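Local coordinates for reticulocyte binding protein (Streptococcus agalactiae COH1, PDB 3FAW) that probably hydrolyses the alpha-1,6-glucosidic linkages of pullulan and related branched alpha-glucans at the streptococcal cell surface, at residues T118-W122 against E123-Q127; L524-F528 against P529-T533; R702-D705 against A706-K709. One frame throughout, in Å; residues are numbered along the deposited sequence.

Interaction 1. Residues T118-W122 against E123-Q127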
# COMPACT_ATOMS: atom_id res chain seq x y z
N THR A 118 -33.38 -7.63 18.95
CA THR A 118 -32.33 -8.45 18.36
C THR A 118 -31.63 -7.72 17.22
O THR A 118 -32.25 -6.98 16.45
CB THR A 118 -32.88 -9.80 17.82
OG1 THR A 118 -33.88 -9.56 16.83
CG2 THR A 118 -33.47 -10.63 18.96
N ARG A 119 -30.32 -7.92 17.14
CA ARG A 119 -29.47 -7.41 16.07
C ARG A 119 -29.11 -8.59 15.19
O ARG A 119 -28.88 -9.69 15.69
CB ARG A 119 -28.20 -6.78 16.68
CG ARG A 119 -27.09 -6.43 15.69
CD ARG A 119 -25.97 -5.65 16.38
NE ARG A 119 -25.31 -6.43 17.43
CZ ARG A 119 -24.23 -7.21 17.26
NH1 ARG A 119 -23.65 -7.34 16.07
NH2 ARG A 119 -23.72 -7.86 18.30
N GLN A 120 -29.05 -8.39 13.88
CA GLN A 120 -28.63 -9.45 12.97
C GLN A 120 -27.11 -9.52 12.94
O GLN A 120 -26.45 -8.52 12.67
CB GLN A 120 -29.18 -9.21 11.57
CG GLN A 120 -30.69 -9.40 11.47
CD GLN A 120 -31.24 -8.98 10.12
OE1 GLN A 120 -30.74 -8.06 9.48
NE2 GLN A 120 -32.30 -9.66 9.68
N SER A 121 -26.55 -10.70 13.21
CA SER A 121 -25.09 -10.89 13.13
C SER A 121 -24.67 -10.75 11.67
O SER A 121 -25.47 -10.97 10.78
CB SER A 121 -24.67 -12.27 13.67
OG SER A 121 -25.01 -13.32 12.78
N TRP A 122 -23.41 -10.38 11.43
CA TRP A 122 -22.94 -10.23 10.05
C TRP A 122 -23.01 -11.55 9.27
O TRP A 122 -23.31 -11.53 8.07
CB TRP A 122 -21.53 -9.60 9.99
CG TRP A 122 -20.38 -10.45 10.46
CD1 TRP A 122 -19.80 -10.41 11.70
CD2 TRP A 122 -19.66 -11.43 9.70
NE1 TRP A 122 -18.77 -11.32 11.76
CE2 TRP A 122 -18.66 -11.96 10.55
CE3 TRP A 122 -19.77 -11.92 8.40
CZ2 TRP A 122 -17.77 -12.95 10.13
CZ3 TRP A 122 -18.88 -12.91 7.98
CH2 TRP A 122 -17.90 -13.42 8.85
N GLU A 123 -22.76 -12.68 9.93
CA GLU A 123 -22.91 -14.00 9.29
C GLU A 123 -24.35 -14.25 8.84
O GLU A 123 -24.58 -14.79 7.76
CB GLU A 123 -22.49 -15.14 10.24
CG GLU A 123 -21.01 -15.16 10.62
CD GLU A 123 -20.71 -14.42 11.91
OE1 GLU A 123 -21.50 -13.54 12.31
OE2 GLU A 123 -19.67 -14.73 12.53
N PHE A 124 -25.31 -13.86 9.68
CA PHE A 124 -26.73 -13.99 9.37
C PHE A 124 -27.15 -12.98 8.29
O PHE A 124 -27.98 -13.30 7.43
CB PHE A 124 -27.58 -13.81 10.64
CG PHE A 124 -29.05 -14.11 10.46
CD1 PHE A 124 -29.47 -15.30 9.88
CD2 PHE A 124 -30.02 -13.21 10.91
CE1 PHE A 124 -30.83 -15.58 9.74
CE2 PHE A 124 -31.37 -13.49 10.77
CZ PHE A 124 -31.78 -14.68 10.18
N LYS A 125 -26.58 -11.77 8.34
CA LYS A 125 -26.80 -10.76 7.29
C LYS A 125 -26.31 -11.26 5.92
O LYS A 125 -26.95 -11.00 4.90
CB LYS A 125 -26.12 -9.43 7.64
CG LYS A 125 -26.81 -8.65 8.74
CD LYS A 125 -26.27 -7.23 8.87
CE LYS A 125 -27.10 -6.42 9.86
NZ LYS A 125 -26.56 -5.06 10.13
N ASP A 126 -25.18 -11.96 5.90
CA ASP A 126 -24.69 -12.61 4.67
C ASP A 126 -25.64 -13.73 4.23
O ASP A 126 -25.94 -13.86 3.04
CB ASP A 126 -23.29 -13.20 4.86
CG ASP A 126 -22.19 -12.15 4.86
OD1 ASP A 126 -22.44 -10.99 4.48
OD2 ASP A 126 -21.05 -12.51 5.23
N GLN A 127 -26.09 -14.54 5.18
CA GLN A 127 -27.04 -15.62 4.87
C GLN A 127 -28.28 -15.07 4.17
O GLN A 127 -28.75 -15.64 3.18
CB GLN A 127 -27.45 -16.40 6.13
CG GLN A 127 -28.41 -17.58 5.86
CD GLN A 127 -28.71 -18.42 7.10
OE1 GLN A 127 -27.87 -18.56 7.99
NE2 GLN A 127 -29.91 -19.00 7.14
O HOH W 1 -23.79 -15.66 13.66
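Trp122 and Glu123 are sequence neighbours whose flat groups stack. The carboxylate lies nearly parallel to the indole, the two planes 14° apart, with Glu123 CD 3.5 Å above the ring and displaced toward its rim. A bend at chi2 (93°) folds the glutamate back over the indole, and its CG makes a CH-pi contact 3.8 Å from the centroid of the Trp122 six-membered ring. Asp126, one turn further on, comes in the plane of the same ring: its OD2 is 3.5 Å from Trp122 CE3, with the carboxylate turned steeply against the indole.

The hydrogen bonds set up the start of helix 122-129. Ser121 is its N-cap, and its OG accepts from Phe124 N at 3.2 Å. Backbone bonds follow from Lys125 N to Ser121 O (2.8 Å) and from Asp126 N to Trp122 O (2.9 Å). A water sits 2.8 Å from Ser121 OG and donates weakly to Glu123 OE1.

The aliphatic part of Gln120 supplies the apolar contacts. Its CG meets the edge of the Phe124 ring at CD2, 3.9 Å away, while Gln120 CB rests against Lys125 CG.

The polar ends reach further out. Glu123 and Lys125 make salt bridges to Lys497 and Glu405, Gln120 bonds to Tyr129, and Asp126 is held by Tyr408 and Ala432 N; His431 stacks on Trp122. Glu123, in the first turn, probably suits the positive end of the helix dipole. The indole has one carboxylate over a face and another at its edge, each tied to an outside partner, which probably limits its rotation.

Interaction 2. Residues L524-F528 against P529-T533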
# COMPACT_ATOMS: atom_id res chain seq x y z
N LEU A 524 20.84 -4.04 7.19
CA LEU A 524 21.71 -3.21 6.34
C LEU A 524 21.81 -1.75 6.79
O LEU A 524 22.90 -1.17 6.73
CB LEU A 524 21.24 -3.26 4.88
CG LEU A 524 21.37 -4.59 4.13
CD1 LEU A 524 21.20 -4.38 2.63
CD2 LEU A 524 22.69 -5.29 4.43
N LYS A 525 20.70 -1.14 7.20
CA LYS A 525 20.70 0.31 7.51
C LYS A 525 19.72 0.77 8.61
O LYS A 525 19.39 1.95 8.68
CB LYS A 525 20.48 1.12 6.22
CG LYS A 525 19.37 0.61 5.29
CD LYS A 525 17.98 0.66 5.90
CE LYS A 525 17.48 2.10 6.09
NZ LYS A 525 16.04 2.14 6.43
N SER A 526 19.29 -0.16 9.46
CA SER A 526 18.35 0.12 10.56
C SER A 526 16.91 0.41 10.14
O SER A 526 16.61 0.72 8.99
CB SER A 526 18.86 1.26 11.46
OG SER A 526 18.54 2.55 10.94
N GLY A 527 16.03 0.29 11.13
CA GLY A 527 14.60 0.57 10.98
C GLY A 527 13.89 0.33 12.31
O GLY A 527 14.54 0.20 13.34
N PHE A 528 12.56 0.28 12.29
CA PHE A 528 11.79 0.05 13.51
C PHE A 528 12.19 -1.27 14.18
O PHE A 528 12.36 -2.29 13.49
CB PHE A 528 10.29 0.03 13.19
CG PHE A 528 9.41 -0.13 14.40
CD1 PHE A 528 9.07 0.97 15.18
CD2 PHE A 528 8.94 -1.39 14.77
CE1 PHE A 528 8.26 0.82 16.30
CE2 PHE A 528 8.13 -1.54 15.89
CZ PHE A 528 7.79 -0.43 16.66
N PRO A 529 12.33 -1.28 15.52
CA PRO A 529 12.12 -0.19 16.48
C PRO A 529 13.34 0.70 16.77
O PRO A 529 13.27 1.54 17.67
CB PRO A 529 11.74 -0.96 17.75
CG PRO A 529 12.53 -2.21 17.68
CD PRO A 529 12.72 -2.53 16.21
N ASN A 530 14.43 0.55 16.02
CA ASN A 530 15.69 1.25 16.31
C ASN A 530 16.30 1.98 15.11
O ASN A 530 17.47 1.76 14.78
CB ASN A 530 16.71 0.27 16.90
CG ASN A 530 16.21 -0.43 18.16
OD1 ASN A 530 16.38 -1.64 18.31
ND2 ASN A 530 15.61 0.33 19.07
N GLU A 531 15.53 2.86 14.47
CA GLU A 531 16.05 3.64 13.33
C GLU A 531 17.19 4.57 13.77
O GLU A 531 17.07 5.28 14.78
CB GLU A 531 14.94 4.46 12.65
CG GLU A 531 15.38 5.04 11.30
CD GLU A 531 14.27 5.80 10.57
OE1 GLU A 531 13.66 6.70 11.18
OE2 GLU A 531 14.04 5.51 9.38
N GLY A 532 18.28 4.56 13.01
CA GLY A 532 19.46 5.37 13.33
C GLY A 532 20.58 4.60 14.03
O GLY A 532 21.66 5.14 14.24
N THR A 533 20.32 3.34 14.39
CA THR A 533 21.36 2.49 14.98
C THR A 533 22.30 1.99 13.89
O THR A 533 21.84 1.55 12.83
CB THR A 533 20.75 1.28 15.70
OG1 THR A 533 19.75 1.74 16.62
CG2 THR A 533 21.83 0.52 16.47
O HOH W 2 15.24 4.62 6.96
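Phe528 lays its ring over Pro529, whose CB stands 3.9 Å from the ring centroid and almost exactly on the ring normal, a CH-pi contact over the face. Chi1 of -177° carries the phenyl away from its own backbone N and alongside the carbonyl carbon, and the cis peptide between the two residues brings the proline under it. Gly527 O accepts from Asn530 N (2.7 Å) in a rather bent bond, closing a type VI turn with the cis proline in its third place.

Ser526, just past helix 518-525, ties the next turn back. Its OG accepts from Gly532 N at 2.9 Å, close to straight (165°), and it donates to Lys525 O in a bond modelled as doubtfully short. The type II turn from Asn530 to Thr533 is reinforced by Thr533 OG1, 2.9 Å from Asn530 O and above the carbonyl plane, on the same face as Thr533 N.

Lys525 NZ donates to Ser526 O (3.0 Å) and to a water that in turn donates to Glu531 OE2, which also accepts from Leu576 N. Lys525 NZ and Glu531 OE2, 4.9 Å apart, are therefore bridged by a single water, and the opposite charges probably stabilise one another without a direct salt bridge.

Interaction 3. Residues R702-D705 against A706-K709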
# COMPACT_ATOMS: atom_id res chain seq x y z
N ARG A 702 19.16 -7.18 -14.47
CA ARG A 702 18.28 -7.66 -15.54
C ARG A 702 19.03 -8.43 -16.63
O ARG A 702 18.41 -9.13 -17.44
CB ARG A 702 17.50 -6.49 -16.15
CG ARG A 702 16.59 -5.78 -15.14
CD ARG A 702 15.65 -4.78 -15.80
NE ARG A 702 14.68 -5.44 -16.68
CZ ARG A 702 13.86 -4.81 -17.52
NH1 ARG A 702 13.88 -3.48 -17.63
NH2 ARG A 702 13.03 -5.51 -18.28
N SER A 703 20.35 -8.30 -16.65
CA SER A 703 21.17 -8.95 -17.67
C SER A 703 21.37 -10.45 -17.44
O SER A 703 21.77 -11.17 -18.36
CB SER A 703 22.55 -8.27 -17.76
OG SER A 703 23.36 -8.60 -16.64
N THR A 704 21.09 -10.93 -16.23
CA THR A 704 21.37 -12.33 -15.88
C THR A 704 20.47 -12.85 -14.76
O THR A 704 20.26 -12.18 -13.75
CB THR A 704 22.85 -12.50 -15.44
OG1 THR A 704 23.08 -13.82 -14.96
CG2 THR A 704 23.21 -11.50 -14.35
N ASP A 705 19.96 -14.08 -14.94
CA ASP A 705 19.13 -14.72 -13.92
C ASP A 705 19.92 -15.23 -12.70
O ASP A 705 19.34 -15.83 -11.79
CB ASP A 705 18.26 -15.84 -14.52
CG ASP A 705 19.07 -16.99 -15.10
OD1 ASP A 705 20.10 -17.38 -14.52
OD2 ASP A 705 18.64 -17.53 -16.15
N ALA A 706 21.24 -15.00 -12.68
CA ALA A 706 22.05 -15.24 -11.49
C ALA A 706 21.52 -14.50 -10.26
O ALA A 706 21.66 -14.99 -9.14
CB ALA A 706 23.50 -14.84 -11.74
N PHE A 707 20.91 -13.34 -10.48
CA PHE A 707 20.37 -12.53 -9.39
C PHE A 707 18.85 -12.69 -9.24
O PHE A 707 18.23 -12.01 -8.41
CB PHE A 707 20.71 -11.05 -9.61
CG PHE A 707 22.19 -10.77 -9.73
CD1 PHE A 707 23.04 -11.00 -8.65
CD2 PHE A 707 22.73 -10.27 -10.91
CE1 PHE A 707 24.41 -10.74 -8.75
CE2 PHE A 707 24.09 -10.01 -11.02
CZ PHE A 707 24.93 -10.24 -9.94
N ARG A 708 18.25 -13.59 -10.03
CA ARG A 708 16.80 -13.70 -10.15
C ARG A 708 16.37 -15.17 -10.28
O ARG A 708 15.62 -15.52 -11.20
CB ARG A 708 16.31 -12.95 -11.39
CG ARG A 708 16.49 -11.44 -11.35
CD ARG A 708 16.93 -10.92 -12.70
NE ARG A 708 16.10 -11.47 -13.77
CZ ARG A 708 16.47 -11.61 -15.03
NH1 ARG A 708 17.68 -11.24 -15.44
NH2 ARG A 708 15.63 -12.12 -15.91
N LYS A 709 16.83 -16.01 -9.36
CA LYS A 709 16.51 -17.44 -9.39
C LYS A 709 15.07 -17.72 -8.96
O LYS A 709 14.46 -16.93 -8.23
CB LYS A 709 17.49 -18.23 -8.51
CG LYS A 709 18.89 -18.28 -9.08
CD LYS A 709 19.89 -18.79 -8.06
CE LYS A 709 21.31 -18.67 -8.60
NZ LYS A 709 21.47 -19.32 -9.93
O HOH W 3 20.07 -19.00 -12.47
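Arg708 turns one face of its guanidinium to the backbone of Asp705, whose CA lies 4.0 Å above the plane, offset toward the rim. Bends at chi2 and chi3 fold the arginine back along the chain, bringing NH1 to 3.0 Å from Arg702 O and 3.2 Å from Thr704 O, while NE forms a salt bridge with Asp267 OD1.

Thr704 splits its two branches. OG1 accepts from Ala706 N at 3.2 Å and nearly straight on (165°), and is also bonded to Asp743, while CG2 meets the Phe707 ring obliquely, 3.7 Å from CD2. Asp705 and Lys709 do not touch through their charges: a water donates to Asp705 OD1 (2.6 Å) and accepts from Lys709 NZ (2.9 Å). Asp705 OD2 is held by Ser744, and Lys709 NZ by Ile742 O and Glu718.

Arg708 N donates to Asp705 O from 75° out of the carbonyl plane, an i to i+3 bond of the 3-10 turn. The Thr704 OG1 to Ala706 N bond is an ST-type cap leading into this turn, which follows the end of helix 685-703. It lies on the passage from the TIM barrel to the C-terminal domain, packed against strands 736-742 and 748-754 of that domain's antiparallel sheet.

Overall arrangement
The three contacts follow one another along the chain and none touches another. Interaction 1 joins the seven-stranded N-terminal sheet to a helix whose side chains reach the catalytic barrel region. Interaction 2 is a pair of turns just after helix 518-525, which follows barrel strand 513-516, and packs beside helix 578-586; interaction 3 marks the passage from barrel to C-terminal sheet. Interactions 1 and 3 lie on opposite sides of the chain's centre, their own centres about 52 Å apart. Interactions 2 and 3 are closer, about 13 Å between nearest atoms, against about 29 Å for interactions 1 and 2. The side chain of Arg702 in interaction 3 is about 8 Å from a bound calcium ion.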